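Local atomic coordinates of N-acetyl-beta-D glucosaminidase (Rhizomucor miehei CAU432, PDB entry 4ZM6), a protein that probably hydrolyses beta-linked N-acetylglucosamine residues through its glycoside hydrolase family 3 part and acetylates glucosamine from acetyl coenzyme A through its GCN5-related acetyltransferase region. Residues A[811-816]-A[839-844]; A[688-693]-A[848-853]; A[454-459]-A[483-488]; A[429-434]-A[459-464]. All coordinates share one frame; numbering follows the deposited sequence.

Contact 1 (A[811-816]-A[839-844]); sequences IGIGIV and LDFYSR. With SO4 (sulfate ion), chain D.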
# COMPACT_ATOMS: atom_id res chain seq x y z
N ILE A 811 32.11 0.64 -44.73
CA ILE A 811 31.72 1.83 -43.97
C ILE A 811 31.80 1.59 -42.47
O ILE A 811 32.38 2.39 -41.74
CB ILE A 811 30.29 2.29 -44.33
CG1 ILE A 811 30.26 2.81 -45.77
CG2 ILE A 811 29.81 3.36 -43.36
CD1 ILE A 811 28.88 3.13 -46.29
N GLY A 812 31.20 0.49 -42.01
CA GLY A 812 31.19 0.15 -40.59
C GLY A 812 32.56 0.23 -39.96
O GLY A 812 32.72 0.78 -38.88
N ILE A 813 33.56 -0.31 -40.65
CA ILE A 813 34.93 -0.33 -40.12
C ILE A 813 35.51 1.08 -40.24
O ILE A 813 36.32 1.50 -39.41
CB ILE A 813 35.85 -1.34 -40.84
CG1 ILE A 813 35.11 -2.66 -41.15
CG2 ILE A 813 37.08 -1.63 -39.99
CD1 ILE A 813 34.65 -2.81 -42.59
N GLY A 814 35.09 1.79 -41.29
CA GLY A 814 35.46 3.18 -41.49
C GLY A 814 35.00 4.08 -40.36
O GLY A 814 35.82 4.74 -39.71
N ILE A 815 33.70 4.09 -40.12
CA ILE A 815 33.11 4.94 -39.09
C ILE A 815 33.64 4.61 -37.69
O ILE A 815 33.79 5.51 -36.86
CB ILE A 815 31.57 4.88 -39.10
CG1 ILE A 815 30.99 6.03 -38.27
CG2 ILE A 815 31.07 3.54 -38.59
CD1 ILE A 815 29.50 6.20 -38.45
N VAL A 816 33.93 3.35 -37.43
CA VAL A 816 34.55 2.97 -36.16
C VAL A 816 35.98 3.51 -36.11
O VAL A 816 36.41 4.04 -35.09
CB VAL A 816 34.54 1.43 -35.94
CG1 VAL A 816 35.48 1.02 -34.82
CG2 VAL A 816 33.13 0.97 -35.62
N LEU A 839 34.30 -9.97 -32.28
CA LEU A 839 35.63 -9.64 -31.76
C LEU A 839 36.68 -9.48 -32.85
O LEU A 839 37.62 -8.71 -32.67
CB LEU A 839 36.09 -10.70 -30.75
CG LEU A 839 35.77 -10.47 -29.27
CD1 LEU A 839 34.43 -9.76 -29.06
CD2 LEU A 839 35.81 -11.79 -28.50
N ASP A 840 36.52 -10.19 -33.96
CA ASP A 840 37.45 -10.07 -35.09
C ASP A 840 37.28 -8.74 -35.83
O ASP A 840 38.24 -8.23 -36.41
CB ASP A 840 37.30 -11.25 -36.05
CG ASP A 840 37.87 -12.54 -35.49
OD1 ASP A 840 38.84 -12.47 -34.71
OD2 ASP A 840 37.35 -13.63 -35.84
N PHE A 841 36.07 -8.19 -35.79
CA PHE A 841 35.79 -6.88 -36.37
C PHE A 841 36.55 -5.78 -35.64
O PHE A 841 37.22 -4.96 -36.26
CB PHE A 841 34.29 -6.61 -36.28
CG PHE A 841 33.86 -5.30 -36.87
CD1 PHE A 841 33.89 -4.15 -36.10
CD2 PHE A 841 33.42 -5.23 -38.18
CE1 PHE A 841 33.48 -2.94 -36.64
CE2 PHE A 841 33.01 -4.03 -38.72
CZ PHE A 841 33.04 -2.88 -37.94
N TYR A 842 36.43 -5.75 -34.31
CA TYR A 842 37.07 -4.73 -33.49
C TYR A 842 38.55 -5.03 -33.23
O TYR A 842 39.28 -4.17 -32.74
CB TYR A 842 36.33 -4.55 -32.17
CG TYR A 842 34.94 -3.96 -32.31
CD1 TYR A 842 34.77 -2.60 -32.52
CD2 TYR A 842 33.80 -4.76 -32.22
CE1 TYR A 842 33.50 -2.05 -32.65
CE2 TYR A 842 32.53 -4.22 -32.35
CZ TYR A 842 32.39 -2.86 -32.57
OH TYR A 842 31.14 -2.32 -32.69
N SER A 843 38.99 -6.25 -33.55
CA SER A 843 40.42 -6.59 -33.54
C SER A 843 41.18 -5.82 -34.62
O SER A 843 42.35 -5.50 -34.45
CB SER A 843 40.64 -8.09 -33.75
OG SER A 843 40.24 -8.83 -32.60
N ARG A 844 40.49 -5.53 -35.73
CA ARG A 844 41.08 -4.80 -36.86
C ARG A 844 41.35 -3.31 -36.59
O ARG A 844 41.90 -2.62 -37.46
CB ARG A 844 40.16 -4.93 -38.09
CG ARG A 844 39.98 -6.35 -38.60
CD ARG A 844 38.70 -6.49 -39.40
NE ARG A 844 38.67 -5.60 -40.56
CZ ARG A 844 37.61 -5.38 -41.33
NH1 ARG A 844 36.44 -5.98 -41.08
NH2 ARG A 844 37.70 -4.55 -42.36
S SO4 D . 30.02 -3.00 -43.73
O1 SO4 D . 29.75 -1.82 -44.58
O2 SO4 D . 29.91 -4.22 -44.56
O3 SO4 D . 29.03 -3.09 -42.62
O4 SO4 D . 31.40 -2.92 -43.18
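Phe841 holds its CG anti to the backbone N (chi1 -179°), which sends the ring out to the helix 811-816, while Ile813 has CG1 opposite its own carbonyl carbon (chi1 -40°) and turns that branch to meet the ring. Ile813 CG1 lies 3.5 Å from Phe841 CE2, an oblique approach. The edge of the ring is taken up by backbone and a second side chain: Gly812 C is 3.7 Å from Phe841 CZ, and Val816 CG2 is 4.1 Å from Phe841 CE1. With no side chain between them, the ring rests on the backbone at Gly812. On the buried side, Val816 CG1 reaches Tyr842 CE1, and Phe841 CD1 covers the centre of one Tyr842 face.

At the exposed end, the Arg844 chain bends at chi3 and lays its guanidinium against Ile813, whose CG2 stands 3.8 Å above one face of the group. The axes of helix 811-816 and the short, weakly bonded helix 839-843 make 53°. A sulfate ion, probably from the crystallisation liquor, sits at the start of helix 811-825, bound by Gly808 N and weakly by Ile811 N. A glycine-rich loop entering a helix and gathering an anion is consistent with the pyrophosphate-binding loop of the GNAT acetyltransferase fold, the element that carries Gly624, Gly626 and Gly628 at the acetyl-CoA site elsewhere in this chain.

Contact 2 (A[688-693]-A[848-853]); sequences DLIGDL and KTWRSY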
# COMPACT_ATOMS: atom_id res chain seq x y z
N ASP A 688 32.94 -6.86 -23.18
CA ASP A 688 33.38 -5.47 -23.24
C ASP A 688 34.81 -5.47 -23.77
O ASP A 688 35.63 -6.29 -23.34
CB ASP A 688 33.36 -4.82 -21.85
CG ASP A 688 31.96 -4.42 -21.39
OD1 ASP A 688 30.99 -4.59 -22.15
OD2 ASP A 688 31.83 -3.95 -20.24
N LEU A 689 35.11 -4.55 -24.68
CA LEU A 689 36.45 -4.43 -25.26
C LEU A 689 37.20 -3.21 -24.74
O LEU A 689 36.58 -2.23 -24.34
CB LEU A 689 36.36 -4.34 -26.78
CG LEU A 689 35.44 -5.33 -27.49
CD1 LEU A 689 35.51 -5.14 -28.99
CD2 LEU A 689 35.79 -6.77 -27.13
N ILE A 690 38.53 -3.30 -24.74
CA ILE A 690 39.39 -2.15 -24.41
C ILE A 690 40.42 -1.95 -25.52
O ILE A 690 40.97 -2.92 -26.05
CB ILE A 690 40.11 -2.31 -23.05
CG1 ILE A 690 40.99 -1.08 -22.77
CG2 ILE A 690 40.96 -3.57 -23.00
CD1 ILE A 690 41.58 -1.04 -21.38
N GLY A 691 40.67 -0.69 -25.88
CA GLY A 691 41.61 -0.36 -26.94
C GLY A 691 42.54 0.78 -26.56
O GLY A 691 42.09 1.83 -26.11
N ASP A 692 43.84 0.56 -26.75
CA ASP A 692 44.85 1.60 -26.55
C ASP A 692 44.87 2.53 -27.77
O ASP A 692 44.98 2.08 -28.90
CB ASP A 692 46.23 0.98 -26.34
CG ASP A 692 47.30 2.01 -26.06
OD1 ASP A 692 47.02 2.99 -25.34
OD2 ASP A 692 48.44 1.84 -26.56
N LEU A 693 44.75 3.84 -27.53
CA LEU A 693 44.79 4.83 -28.60
C LEU A 693 46.02 5.74 -28.51
O LEU A 693 46.14 6.68 -29.28
CB LEU A 693 43.52 5.68 -28.57
CG LEU A 693 42.18 4.97 -28.75
CD1 LEU A 693 41.05 5.98 -28.79
CD2 LEU A 693 42.17 4.12 -30.01
N LYS A 848 41.14 -5.32 -27.90
CA LYS A 848 41.16 -6.67 -27.33
C LYS A 848 40.14 -6.73 -26.19
O LYS A 848 39.74 -5.69 -25.66
CB LYS A 848 42.57 -7.03 -26.85
CG LYS A 848 43.04 -6.38 -25.56
CD LYS A 848 44.54 -6.56 -25.41
CE LYS A 848 44.97 -6.81 -23.97
NZ LYS A 848 44.89 -5.59 -23.13
N THR A 849 39.70 -7.94 -25.83
CA THR A 849 38.57 -8.08 -24.90
C THR A 849 39.03 -7.75 -23.48
O THR A 849 40.15 -8.07 -23.09
CB THR A 849 37.87 -9.47 -24.92
OG1 THR A 849 38.35 -10.27 -23.84
CG2 THR A 849 38.07 -10.22 -26.25
N TRP A 850 38.16 -7.09 -22.74
CA TRP A 850 38.50 -6.53 -21.44
C TRP A 850 37.85 -7.34 -20.32
O TRP A 850 38.51 -7.72 -19.35
CB TRP A 850 38.04 -5.07 -21.37
CG TRP A 850 38.29 -4.44 -20.05
CD1 TRP A 850 39.48 -4.33 -19.42
CD2 TRP A 850 37.31 -3.85 -19.20
NE1 TRP A 850 39.31 -3.69 -18.21
CE2 TRP A 850 37.99 -3.39 -18.05
CE3 TRP A 850 35.93 -3.66 -19.28
CZ2 TRP A 850 37.33 -2.74 -17.00
CZ3 TRP A 850 35.27 -3.02 -18.24
CH2 TRP A 850 35.98 -2.57 -17.11
N ARG A 851 36.54 -7.55 -20.44
CA ARG A 851 35.78 -8.36 -19.50
C ARG A 851 34.66 -9.06 -20.25
O ARG A 851 34.19 -8.57 -21.28
CB ARG A 851 35.19 -7.47 -18.40
CG ARG A 851 36.19 -6.74 -17.53
CD ARG A 851 36.90 -7.66 -16.55
NE ARG A 851 37.98 -7.00 -15.82
CZ ARG A 851 37.81 -6.12 -14.83
NH1 ARG A 851 36.59 -5.78 -14.43
NH2 ARG A 851 38.86 -5.58 -14.23
N SER A 852 34.22 -10.22 -19.74
CA SER A 852 33.15 -10.99 -20.37
C SER A 852 31.96 -11.19 -19.43
O SER A 852 32.12 -11.24 -18.21
CB SER A 852 33.68 -12.35 -20.85
OG SER A 852 34.81 -12.19 -21.69
N TYR A 853 30.77 -11.30 -20.01
CA TYR A 853 29.54 -11.52 -19.25
C TYR A 853 28.68 -12.59 -19.91
O TYR A 853 28.73 -12.78 -21.11
CB TYR A 853 28.71 -10.23 -19.16
CG TYR A 853 29.52 -8.98 -18.88
CD1 TYR A 853 30.08 -8.25 -19.91
CD2 TYR A 853 29.72 -8.53 -17.58
CE1 TYR A 853 30.81 -7.11 -19.67
CE2 TYR A 853 30.46 -7.39 -17.32
CZ TYR A 853 31.01 -6.68 -18.37
OH TYR A 853 31.75 -5.54 -18.15
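Asp688 and Tyr853, on neighbouring antiparallel strands, meet through their side chains. With CG anti to its carbonyl carbon (chi1 -78°), the Asp688 carboxylate is brought up to the edge of the Tyr853 ring, the two planes 65° apart. The hydroxyl donates to OD2 from above the carboxylate plane, with Tyr853 OH to Asp688 OD2 at 2.6 Å. Tyr832 OH also bonds to OD2 and Trp835 N to OD1, both from strand 830-836 on the other flank of strand 686-692.

Between Asp688 and Leu689 the register slips by one residue, a classic beta bulge in which Trp850 and Arg851 both face Asp688. Its carbonyl takes two donors: Trp850 N at 2.7 Å from Asp688 O, and Arg851 N at 3.3 Å from Asp688 O. Trp850 CG lies anti to the backbone N (chi1 177°), which leads the indole back across the neighbouring strand. The indole edge meets Asp688 CB, 3.8 Å from Trp850 CE3, and Ile690 CG2 packs 3.7 Å from Trp850 CB. Arg851 CG and then its guanidinium lie over the indole, Trp850 CZ2 facing the centre of the guanidinium, while NH2 bonds to Asp564 O and the group makes a cation-pi contact with Trp565. Beyond the bulge, Ile690 N bonds to Lys848 O at 2.8 Å and Lys848 N returns to Ile690 O.

Two hydroxyls and a backbone N-H from both flanking strands therefore fix the rotation of a buried carboxylate: the Asp688 side chain joins three strands, while its backbone N and O bond to strand 847-857.

Contact 3 (A[454-459]-A[483-488]); sequences NANLYP and PYDQMC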
# COMPACT_ATOMS: atom_id res chain seq x y z
N ASN A 454 -3.38 -33.27 12.92
CA ASN A 454 -4.54 -32.50 13.39
C ASN A 454 -5.07 -33.00 14.74
O ASN A 454 -6.26 -33.27 14.89
CB ASN A 454 -5.65 -32.46 12.32
CG ASN A 454 -5.30 -31.57 11.14
OD1 ASN A 454 -4.33 -30.81 11.17
ND2 ASN A 454 -6.09 -31.65 10.08
N ALA A 455 -4.17 -33.12 15.71
CA ALA A 455 -4.55 -33.45 17.08
C ALA A 455 -5.63 -32.49 17.59
O ALA A 455 -6.60 -32.92 18.21
CB ALA A 455 -3.33 -33.41 18.00
N ASN A 456 -5.48 -31.20 17.28
CA ASN A 456 -6.48 -30.18 17.65
C ASN A 456 -7.88 -30.41 17.07
O ASN A 456 -8.76 -29.57 17.25
CB ASN A 456 -5.97 -28.75 17.30
CG ASN A 456 -6.04 -28.41 15.80
OD1 ASN A 456 -5.88 -27.25 15.43
ND2 ASN A 456 -6.28 -29.41 14.95
N LEU A 457 -8.06 -31.54 16.37
CA LEU A 457 -9.36 -32.02 15.87
C LEU A 457 -9.66 -33.48 16.26
O LEU A 457 -10.72 -33.98 15.92
CB LEU A 457 -9.39 -31.89 14.34
CG LEU A 457 -9.95 -30.64 13.63
CD1 LEU A 457 -9.98 -29.37 14.48
CD2 LEU A 457 -9.19 -30.38 12.33
N TYR A 458 -8.73 -34.15 16.95
CA TYR A 458 -8.83 -35.59 17.26
C TYR A 458 -8.27 -35.90 18.65
O TYR A 458 -7.13 -36.35 18.77
CB TYR A 458 -8.08 -36.42 16.21
CG TYR A 458 -8.72 -36.44 14.84
CD1 TYR A 458 -9.83 -37.23 14.58
CD2 TYR A 458 -8.20 -35.67 13.80
CE1 TYR A 458 -10.42 -37.25 13.32
CE2 TYR A 458 -8.77 -35.68 12.54
CZ TYR A 458 -9.88 -36.47 12.31
OH TYR A 458 -10.45 -36.49 11.05
N PRO A 459 -9.08 -35.69 19.70
CA PRO A 459 -8.72 -35.81 21.13
C PRO A 459 -7.79 -36.96 21.54
O PRO A 459 -6.99 -36.78 22.46
CB PRO A 459 -10.08 -35.97 21.80
CG PRO A 459 -11.00 -35.17 20.95
CD PRO A 459 -10.47 -35.23 19.54
N PRO A 483 -0.21 -27.02 11.64
CA PRO A 483 0.84 -26.74 12.62
C PRO A 483 0.35 -26.30 14.00
O PRO A 483 1.17 -26.09 14.90
CB PRO A 483 1.62 -25.61 11.96
CG PRO A 483 0.60 -24.88 11.17
CD PRO A 483 -0.29 -25.96 10.62
N TYR A 484 -0.96 -26.16 14.18
CA TYR A 484 -1.51 -25.60 15.42
C TYR A 484 -1.54 -26.59 16.60
O TYR A 484 -1.76 -26.18 17.74
CB TYR A 484 -2.94 -25.08 15.18
CG TYR A 484 -3.10 -24.08 14.03
CD1 TYR A 484 -2.68 -22.76 14.16
CD2 TYR A 484 -3.71 -24.46 12.84
CE1 TYR A 484 -2.85 -21.85 13.12
CE2 TYR A 484 -3.89 -23.56 11.80
CZ TYR A 484 -3.45 -22.26 11.95
OH TYR A 484 -3.63 -21.37 10.90
N ASP A 485 -1.29 -27.87 16.33
CA ASP A 485 -1.51 -28.93 17.32
C ASP A 485 -0.94 -28.66 18.72
O ASP A 485 -1.53 -29.08 19.72
CB ASP A 485 -0.98 -30.27 16.80
CG ASP A 485 -1.78 -30.81 15.62
OD1 ASP A 485 -2.81 -30.21 15.25
OD2 ASP A 485 -1.38 -31.85 15.05
N GLN A 486 0.19 -27.95 18.80
CA GLN A 486 0.84 -27.70 20.10
C GLN A 486 0.01 -26.80 21.00
O GLN A 486 0.24 -26.76 22.22
CB GLN A 486 2.25 -27.12 19.94
CG GLN A 486 2.95 -26.87 21.27
CD GLN A 486 4.43 -26.57 21.14
OE1 GLN A 486 5.23 -27.09 21.91
NE2 GLN A 486 4.80 -25.73 20.19
N MET A 487 -0.95 -26.08 20.43
CA MET A 487 -1.89 -25.31 21.24
C MET A 487 -2.58 -26.19 22.29
O MET A 487 -2.95 -25.70 23.36
CB MET A 487 -2.93 -24.62 20.35
CG MET A 487 -3.99 -25.56 19.79
SD MET A 487 -4.94 -24.80 18.47
CE MET A 487 -5.88 -23.58 19.38
N CYS A 488 -2.74 -27.48 21.98
CA CYS A 488 -3.34 -28.46 22.90
C CYS A 488 -2.36 -29.04 23.95
O CYS A 488 -2.80 -29.70 24.89
CB CYS A 488 -3.96 -29.61 22.10
SG CYS A 488 -5.23 -29.07 20.92
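Asp485 OD2 is held by Ala455 N, which donates at 3.1 Å with an angle of 156° at the hydrogen and approaches from above the carboxylate plane, and by Thr452 OG1 from the end of strand 447-452. The other oxygen, Asp485 OD1, receives a weak bond from Asn456 N at 3.5 Å. Setting CG opposite its carbonyl carbon (chi1 -68°) directs the Asp485 carboxylate at these N-H groups of the 3-10 segment 455-457, while Ala455 CB packs 3.9 Å from Asp485 CG.

One 3-10 turn further on, Cys488 packs against the same segment, its SG 3.7 Å from both CA and CB of Asn456. Asp485 and Cys488 stand at either end of a 3-10 segment and are joined by the backbone bond from Cys488 N to Asp485 O. Cys488 and Ala455 both touch Val462 of the following helix, and Tyr484 OH bonds to Asn138 ND2 in the family 3 N-terminal region.

A carboxylate of one loop bonded to backbone N-H groups of another, at the carboxyl ends of the adjacent parallel strands 447-452 and 475-479, belongs here to a three-layer alpha/beta domain, probably the second domain that family 3 glycoside hydrolases set beside their barrel.

Contact 4 (A[429-434]-A[459-464]); sequences IIYNEE and PFQVRM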
# COMPACT_ATOMS: atom_id res chain seq x y z
N ILE A 429 4.52 -47.86 15.93
CA ILE A 429 3.15 -48.18 16.33
C ILE A 429 2.22 -47.08 15.85
O ILE A 429 2.48 -45.90 16.08
CB ILE A 429 3.02 -48.27 17.86
CG1 ILE A 429 3.82 -49.46 18.40
CG2 ILE A 429 1.55 -48.39 18.27
CD1 ILE A 429 4.04 -49.43 19.89
N ILE A 430 1.13 -47.48 15.22
CA ILE A 430 0.07 -46.55 14.84
C ILE A 430 -1.02 -46.59 15.92
O ILE A 430 -1.80 -47.53 16.00
CB ILE A 430 -0.48 -46.88 13.45
CG1 ILE A 430 0.68 -46.86 12.44
CG2 ILE A 430 -1.58 -45.91 13.05
CD1 ILE A 430 0.32 -47.36 11.06
N TYR A 431 -1.04 -45.56 16.77
CA TYR A 431 -1.98 -45.48 17.90
C TYR A 431 -3.31 -44.86 17.48
O TYR A 431 -3.36 -44.00 16.60
CB TYR A 431 -1.36 -44.69 19.07
CG TYR A 431 -1.16 -43.20 18.81
CD1 TYR A 431 0.02 -42.73 18.24
CD2 TYR A 431 -2.14 -42.27 19.15
CE1 TYR A 431 0.21 -41.38 18.00
CE2 TYR A 431 -1.96 -40.92 18.91
CZ TYR A 431 -0.78 -40.47 18.33
OH TYR A 431 -0.59 -39.13 18.09
N ASN A 432 -4.38 -45.32 18.12
CA ASN A 432 -5.73 -44.81 17.89
C ASN A 432 -6.50 -44.82 19.22
O ASN A 432 -5.91 -45.09 20.27
CB ASN A 432 -6.45 -45.62 16.79
CG ASN A 432 -6.67 -47.07 17.17
OD1 ASN A 432 -7.81 -47.51 17.35
ND2 ASN A 432 -5.59 -47.83 17.30
N GLU A 433 -7.80 -44.51 19.19
CA GLU A 433 -8.63 -44.47 20.41
C GLU A 433 -8.61 -45.79 21.17
O GLU A 433 -8.54 -45.80 22.40
CB GLU A 433 -10.08 -44.14 20.05
CG GLU A 433 -10.29 -42.73 19.51
CD GLU A 433 -11.49 -42.65 18.57
OE1 GLU A 433 -12.44 -43.43 18.74
OE2 GLU A 433 -11.46 -41.79 17.66
N GLU A 434 -8.67 -46.90 20.44
CA GLU A 434 -8.75 -48.24 21.03
C GLU A 434 -7.41 -48.72 21.59
O GLU A 434 -7.39 -49.56 22.49
CB GLU A 434 -9.26 -49.26 20.01
CG GLU A 434 -10.77 -49.23 19.77
CD GLU A 434 -11.26 -47.92 19.16
OE1 GLU A 434 -12.18 -47.30 19.74
OE2 GLU A 434 -10.72 -47.52 18.11
N PRO A 459 -9.08 -35.69 19.70
CA PRO A 459 -8.72 -35.81 21.13
C PRO A 459 -7.79 -36.96 21.54
O PRO A 459 -6.99 -36.78 22.46
CB PRO A 459 -10.08 -35.97 21.80
CG PRO A 459 -11.00 -35.17 20.95
CD PRO A 459 -10.47 -35.23 19.54
N PHE A 460 -7.91 -38.12 20.91
CA PHE A 460 -7.06 -39.26 21.31
C PHE A 460 -5.57 -38.96 21.17
O PHE A 460 -4.75 -39.44 21.96
CB PHE A 460 -7.46 -40.57 20.59
CG PHE A 460 -7.01 -40.66 19.16
CD1 PHE A 460 -7.82 -40.17 18.13
CD2 PHE A 460 -5.80 -41.26 18.84
CE1 PHE A 460 -7.42 -40.27 16.80
CE2 PHE A 460 -5.40 -41.36 17.51
CZ PHE A 460 -6.21 -40.87 16.49
N GLN A 461 -5.24 -38.13 20.18
CA GLN A 461 -3.87 -37.68 19.95
C GLN A 461 -3.37 -36.75 21.05
O GLN A 461 -2.22 -36.84 21.48
CB GLN A 461 -3.75 -36.97 18.60
CG GLN A 461 -4.13 -37.81 17.39
CD GLN A 461 -3.96 -37.04 16.10
OE1 GLN A 461 -3.01 -36.28 15.94
NE2 GLN A 461 -4.90 -37.21 15.17
N VAL A 462 -4.24 -35.85 21.50
CA VAL A 462 -3.87 -34.92 22.57
C VAL A 462 -3.57 -35.68 23.85
O VAL A 462 -2.61 -35.35 24.55
CB VAL A 462 -4.97 -33.87 22.83
CG1 VAL A 462 -4.62 -33.02 24.05
CG2 VAL A 462 -5.15 -32.98 21.60
N ARG A 463 -4.37 -36.71 24.16
CA ARG A 463 -4.17 -37.53 25.35
C ARG A 463 -2.86 -38.32 25.25
O ARG A 463 -2.07 -38.36 26.20
CB ARG A 463 -5.34 -38.49 25.56
CG ARG A 463 -6.67 -37.81 25.84
CD ARG A 463 -7.76 -38.81 26.19
NE ARG A 463 -9.08 -38.33 25.76
CZ ARG A 463 -9.75 -38.74 24.68
NH1 ARG A 463 -9.27 -39.69 23.88
NH2 ARG A 463 -10.93 -38.20 24.40
N MET A 464 -2.63 -38.93 24.10
CA MET A 464 -1.38 -39.64 23.82
C MET A 464 -0.16 -38.76 24.09
O MET A 464 0.78 -39.19 24.75
CB MET A 464 -1.34 -40.11 22.37
CG MET A 464 -0.19 -41.05 22.04
SD MET A 464 -0.32 -42.65 22.87
CE MET A 464 0.70 -42.37 24.31
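Tyr431, at the end of the edge strand 426-431, and Met464 of helix 459-471 form the tight side of this contact together with Phe460. The Tyr431 ring, with CG between the backbone N and the carbonyl carbon (chi1 68°), turns one face to the helix. Met464 CG sits over the centre of that face, 3.6 Å from the ring centroid and 13° off the normal, a CH-pi contact. The sulfur follows as a Met-aromatic contact, its SD 4.4 Å from the Tyr431 centroid. Phe460 adds a second ring obliquely, Tyr431 CE2 to Phe460 CE2 at 3.7 Å with the planes at 70°. Phe460 CE2 also reaches the strand's backbone, 3.5 Å from both Tyr431 O and Asn432 CA, and the ring lies between Gln461 CG on one face and Glu433 N on the other, each offset toward the rim. Gln461 CG packs against Tyr431 OH, while its amide turns elsewhere, OE1 accepting from Ala453 N. Leu395, Ala397 and Ile450 of the sheet also touch Tyr431, so this side is continuous with the interior.

Toward solvent the packing thins. Glu433 is exposed and contributes chiefly its aliphatic part, CG lying 3.7 Å from Phe460 CB, and its OE2 is 6.9 Å from Arg463 NH1, so their charges do not pair. The backbone here is shaped by an Asx turn, with Glu434 N bonded to Asn432 OD1. Aromatic, methylene and sulfur contacts thus carry the attachment of helix to strand, and the charged groups stay at its border, where they probably remain hydrated.

The four contacts fall into two pairs on opposite sides of the chain's centre. Contacts 1 and 2, with centres 14 Å apart, touch through Leu839 and Tyr842: Tyr842 CB is 3.3 Å from Leu689 CD1, and helix 839-843 runs on into strand 847-857. Contact 1 is nested in the chain loop that contact 2 closes. Contacts 3 and 4, centres 12 Å apart, alternate along the chain, share Pro459 and meet where Cys488 CB lies 3.6 Å from Val462 CG2. Between the pairs the nearest atoms, those of contacts 2 and 3, are about 44 Å apart. Contact 2 comes near bound acetyl coenzyme A, the Tyr853 side chain lying about 8 Å from it.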